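Local coordinates for uncharacterized protein (Arthrobacter sp., PDB 3KOP), which is of unknown function but adopts a cyclophilin-like fold, a curled antiparallel sheet with flanking helices, and belongs to a family of uncharacterized proteins, at residues Ala165-Asp168 with Ile169-Gly172; Pro45-Ser48 with Lys49-Asp53. One frame throughout, in Å; residues are numbered along the deposited sequence. Where two conformers were deposited one is given.

Contact 1 (Ala165-Asp168 with Ile169-Gly172); sequences ACQD and IWMG
Gln167 and Trp170 lie side by side on one turn of helix 159-172, the amide plane turned 66° from the indole. In one of the two modelled conformers of Gln167, the amide oxygen approaches the ring obliquely, with OE1 of Gln167 3.3 Å from CE3 of Trp170. On one face of the indole sits the selenium of selenomethionine Met171, 3.6 Å above the plane and offset toward the rim; the indole also meets the ring of His63 of the same chain. In this conformer the bend of Gln167 at chi2 (-74°) swings the amide across toward the indole. Polar ends turn to the second subunit: OE1, so placed, accepts a hydrogen bond from Lys65 of that subunit, NE1 of Trp170 bonds O of the second subunit's His63, and the same Lys65 makes a cation-pi contact with the indole. In the backbone, consecutive i to i+4 bonds include Met171 N to Gln167 O at 2.9 Å. The last, Gly172 N to Asp168 O, is short at 2.7 Å but more bent, at 139°, where the helix ends. CG1 of Ile169 rests 3.5 Å from Ala165 O, and both side chains pack against Leu28. The carboxylate of Asp168 links Arg31 of its own chain, through OD2, to Arg175 of the second subunit, through OD1, a pairing that would probably keep it ionised.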
loop_
_atom_site.group_PDB
_atom_site.type_symbol
_atom_site.label_atom_id
_atom_site.label_comp_id
_atom_site.label_asym_id
_atom_site.label_seq_id
_atom_site.Cartn_x
_atom_site.Cartn_y
_atom_site.Cartn_z
ATOM N N ALA F 165 -29.998 -3.599 -2.630
ATOM C CA ALA F 165 -30.026 -4.572 -3.751
ATOM C C ALA F 165 -28.669 -5.269 -3.944
ATOM O O ALA F 165 -28.589 -6.461 -4.255
ATOM C CB ALA F 165 -30.472 -3.886 -5.052
ATOM N N CYS F 166 -27.601 -4.503 -3.792
ATOM C CA CYS F 166 -26.233 -5.016 -3.972
ATOM C C CYS F 166 -25.838 -6.009 -2.863
ATOM O O CYS F 166 -25.216 -7.037 -3.138
ATOM C CB CYS F 166 -25.245 -3.848 -4.012
ATOM S SG CYS F 166 -25.359 -2.764 -5.440
ATOM N N GLN F 167 -26.262 -5.733 -1.633
ATOM C CA GLN F 167 -26.066 -6.678 -0.541
ATOM C C GLN F 167 -26.801 -7.992 -0.871
ATOM O O GLN F 167 -26.279 -9.071 -0.617
ATOM C CB GLN F 167 -26.518 -6.100 0.812
ATOM C CG GLN F 167 -25.779 -4.824 1.293
ATOM C CD GLN F 167 -24.359 -5.043 1.814
ATOM O OE1 GLN F 167 -23.821 -6.138 1.790
ATOM N NE2 GLN F 167 -23.746 -3.956 2.279
ATOM N N ASP F 168 -27.971 -7.893 -1.477
ATOM C CA ASP F 168 -28.717 -9.044 -1.871
ATOM C C ASP F 168 -28.025 -9.773 -3.054
ATOM O O ASP F 168 -28.117 -10.986 -3.156
ATOM C CB ASP F 168 -30.153 -8.638 -2.237
ATOM C CG ASP F 168 -31.022 -9.834 -2.544
ATOM O OD1 ASP F 168 -31.379 -10.532 -1.598
ATOM O OD2 ASP F 168 -31.313 -10.098 -3.718
ATOM N N ILE F 169 -27.333 -9.052 -3.942
ATOM C CA ILE F 169 -26.489 -9.727 -4.931
ATOM C C ILE F 169 -25.354 -10.490 -4.233
ATOM O O ILE F 169 -25.039 -11.630 -4.590
ATOM C CB ILE F 169 -25.950 -8.756 -5.995
ATOM C CG1 ILE F 169 -27.104 -8.256 -6.846
ATOM C CG2 ILE F 169 -24.855 -9.414 -6.858
ATOM C CD1 ILE F 169 -26.739 -7.068 -7.758
ATOM N N TRP F 170 -24.763 -9.875 -3.218
ATOM C CA TRP F 170 -23.668 -10.486 -2.479
ATOM C C TRP F 170 -24.146 -11.805 -1.817
ATOM O O TRP F 170 -23.507 -12.841 -1.979
ATOM C CB TRP F 170 -23.098 -9.482 -1.459
ATOM C CG TRP F 170 -22.112 -10.073 -0.521
ATOM C CD1 TRP F 170 -21.006 -10.809 -0.843
ATOM C CD2 TRP F 170 -22.116 -9.961 0.908
ATOM N NE1 TRP F 170 -20.338 -11.198 0.314
ATOM C CE2 TRP F 170 -20.998 -10.681 1.394
ATOM C CE3 TRP F 170 -22.972 -9.345 1.830
ATOM C CZ2 TRP F 170 -20.713 -10.795 2.763
ATOM C CZ3 TRP F 170 -22.667 -9.448 3.198
ATOM C CH2 TRP F 170 -21.553 -10.176 3.639
HETATM N N MSE F 171 -25.270 -11.765 -1.100
HETATM C CA MSE F 171 -25.777 -12.942 -0.385
HETATM C C MSE F 171 -26.608 -13.892 -1.248
HETATM O O MSE F 171 -26.613 -15.099 -0.983
HETATM C CB MSE F 171 -26.632 -12.512 0.821
HETATM C CG MSE F 171 -25.825 -11.699 1.864
HETATM SE SE MSE F 171 -24.341 -12.747 2.559
HETATM C CE MSE F 171 -25.341 -14.296 3.156
ATOM N N GLY F 172 -27.329 -13.349 -2.232
ATOM C CA GLY F 172 -28.305 -14.097 -3.034
ATOM C C GLY F 172 -27.857 -14.418 -4.448
ATOM O O GLY F 172 -28.518 -15.185 -5.146
#

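Contact 2 (Pro45-Ser48 with Lys49-Asp53); sequences PRTS and KAVWD
Thr47 and Val51, one turn apart, form the closely packed side of helix 45-54. CG2 of Val51 lies 3.3 Å from Thr47 O, and both side chains pack on Tyr99 and Phe152 of the sheet. Val51 N also donates to Thr47 O at 3.0 Å, and the bond is nearly straight (167°). Ser48 is likewise buried: with OG anti to its own carbonyl carbon (chi1 -64°), its hydroxyl turns back beside the backbone N and bonds the carbonyl oxygen of Ala44, just ahead of the helix, while the hydroxyl of Thr47 is held twice, by Glu86 OE1 and Asn150 ND2. The carbonyl of Ser48 continues the i to i+4 ladder, Ser48 O accepting from Trp52 N at 2.9 Å. This is a short amphipathic alpha-helix lying against the curled antiparallel sheet of the cyclophilin-like fold, with Thr47, Ser48 and Val51 turned to the strands. Around its circumference the packing gives way to solvent at Pro45, Arg46, Lys49 and Asp53. Lys49 runs out extended and bends only at its last torsion (chi4 53°), which brings Lys49 NZ to Asp53 OD2 at 2.7 Å. This i to i+4 salt bridge uses the syn lone pair of Asp53 OD2, while Asp53 OD1 lies in plane at the edge of the Trp52 ring. Arg46 extends the opposite way along the helix, its NE bonded to Pro83 O and its NH1 to Asn105 OD1 of the third subunit, and the indole of Trp52 meets Arg22 and Arg183 in cation-pi contacts.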
loop_
_atom_site.group_PDB
_atom_site.type_symbol
_atom_site.label_atom_id
_atom_site.label_comp_id
_atom_site.label_asym_id
_atom_site.label_seq_id
_atom_site.Cartn_x
_atom_site.Cartn_y
_atom_site.Cartn_z
ATOM N N PRO F 45 -15.114 15.054 -18.197
ATOM C CA PRO F 45 -15.831 15.326 -19.465
ATOM C C PRO F 45 -15.645 14.249 -20.488
ATOM O O PRO F 45 -16.607 13.906 -21.184
ATOM C CB PRO F 45 -15.208 16.641 -19.953
ATOM C CG PRO F 45 -13.845 16.717 -19.261
ATOM C CD PRO F 45 -14.127 16.108 -17.897
ATOM N N ARG F 46 -14.421 13.721 -20.632
ATOM C CA ARG F 46 -14.179 12.722 -21.668
ATOM C C ARG F 46 -14.924 11.405 -21.372
ATOM O O ARG F 46 -15.515 10.795 -22.258
ATOM C CB ARG F 46 -12.692 12.463 -21.865
ATOM C CG ARG F 46 -11.886 13.690 -22.294
ATOM C CD ARG F 46 -10.518 13.291 -22.825
ATOM N NE ARG F 46 -9.748 12.491 -21.862
ATOM C CZ ARG F 46 -8.991 13.009 -20.881
ATOM N NH1 ARG F 46 -8.924 14.327 -20.709
ATOM N NH2 ARG F 46 -8.299 12.217 -20.069
ATOM N N THR F 47 -14.848 10.940 -20.133
ATOM C CA THR F 47 -15.483 9.671 -19.771
ATOM C C THR F 47 -17.012 9.804 -19.789
ATOM O O THR F 47 -17.714 8.875 -20.209
ATOM C CB THR F 47 -15.020 9.216 -18.354
ATOM O OG1 THR F 47 -13.592 9.289 -18.280
ATOM C CG2 THR F 47 -15.496 7.828 -18.032
ATOM N N SER F 48 -17.524 10.957 -19.337
ATOM C CA SER F 48 -18.969 11.189 -19.311
ATOM C C SER F 48 -19.530 11.148 -20.731
ATOM O O SER F 48 -20.559 10.512 -20.983
ATOM C CB SER F 48 -19.319 12.515 -18.654
ATOM O OG SER F 48 -18.939 12.536 -17.278
ATOM N N LYS F 49 -18.817 11.791 -21.659
ATOM C CA LYS F 49 -19.223 11.769 -23.073
ATOM C C LYS F 49 -19.175 10.369 -23.652
ATOM O O LYS F 49 -20.120 9.954 -24.356
ATOM C CB LYS F 49 -18.320 12.697 -23.899
ATOM C CG LYS F 49 -18.550 12.603 -25.424
ATOM C CD LYS F 49 -17.816 13.707 -26.148
ATOM C CE LYS F 49 -17.877 13.492 -27.679
ATOM N NZ LYS F 49 -19.309 13.315 -28.186
ATOM N N ALA F 50 -18.067 9.662 -23.402
ATOM C CA ALA F 50 -17.844 8.326 -23.982
ATOM C C ALA F 50 -18.978 7.404 -23.552
ATOM O O ALA F 50 -19.543 6.652 -24.385
ATOM C CB ALA F 50 -16.483 7.726 -23.574
ATOM N N VAL F 51 -19.325 7.470 -22.273
ATOM C CA VAL F 51 -20.436 6.669 -21.764
ATOM C C VAL F 51 -21.813 7.146 -22.306
ATOM O O VAL F 51 -22.569 6.357 -22.882
ATOM C CB VAL F 51 -20.419 6.617 -20.245
ATOM C CG1 VAL F 51 -21.668 5.900 -19.686
ATOM C CG2 VAL F 51 -19.105 5.912 -19.751
ATOM N N TRP F 52 -22.136 8.430 -22.142
ATOM C CA TRP F 52 -23.412 8.976 -22.631
ATOM C C TRP F 52 -23.670 8.574 -24.083
ATOM O O TRP F 52 -24.751 8.079 -24.435
ATOM C CB TRP F 52 -23.446 10.498 -22.526
ATOM C CG TRP F 52 -24.773 11.082 -23.027
ATOM C CD1 TRP F 52 -25.085 11.469 -24.314
ATOM C CD2 TRP F 52 -25.964 11.283 -22.251
ATOM N NE1 TRP F 52 -26.390 11.891 -24.375
ATOM C CE2 TRP F 52 -26.954 11.801 -23.127
ATOM C CE3 TRP F 52 -26.283 11.103 -20.898
ATOM C CZ2 TRP F 52 -28.240 12.151 -22.680
ATOM C CZ3 TRP F 52 -27.565 11.416 -20.461
ATOM C CH2 TRP F 52 -28.526 11.950 -21.346
ATOM N N ASP F 53 -22.684 8.831 -24.929
ATOM C CA ASP F 53 -22.798 8.585 -26.371
ATOM C C ASP F 53 -23.190 7.142 -26.694
ATOM O O ASP F 53 -23.900 6.891 -27.655
ATOM C CB ASP F 53 -21.490 8.945 -27.100
ATOM C CG ASP F 53 -21.247 10.451 -27.192
ATOM O OD1 ASP F 53 -22.073 11.236 -26.687
ATOM O OD2 ASP F 53 -20.206 10.848 -27.759
#

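From the N terminus the chain passes through helix 4-19 and strands 23-28 and 33-39 before entering contact 2, which lies within helix 45-54. The main run of strands follows, and contact 1 comes at the end of helix 159-172, just before the last strand, 178-183. Each contact joins adjoining turns of a single helix, so neither closes a long loop; they stand in series and neither nest nor cross. Their centres are 29 Å apart, on opposite sides of the chain's centre. Contact 2 meets strands 33-39, 96-103 and 145-157, whereas contact 1 meets strand 23-28 and faces the second subunit.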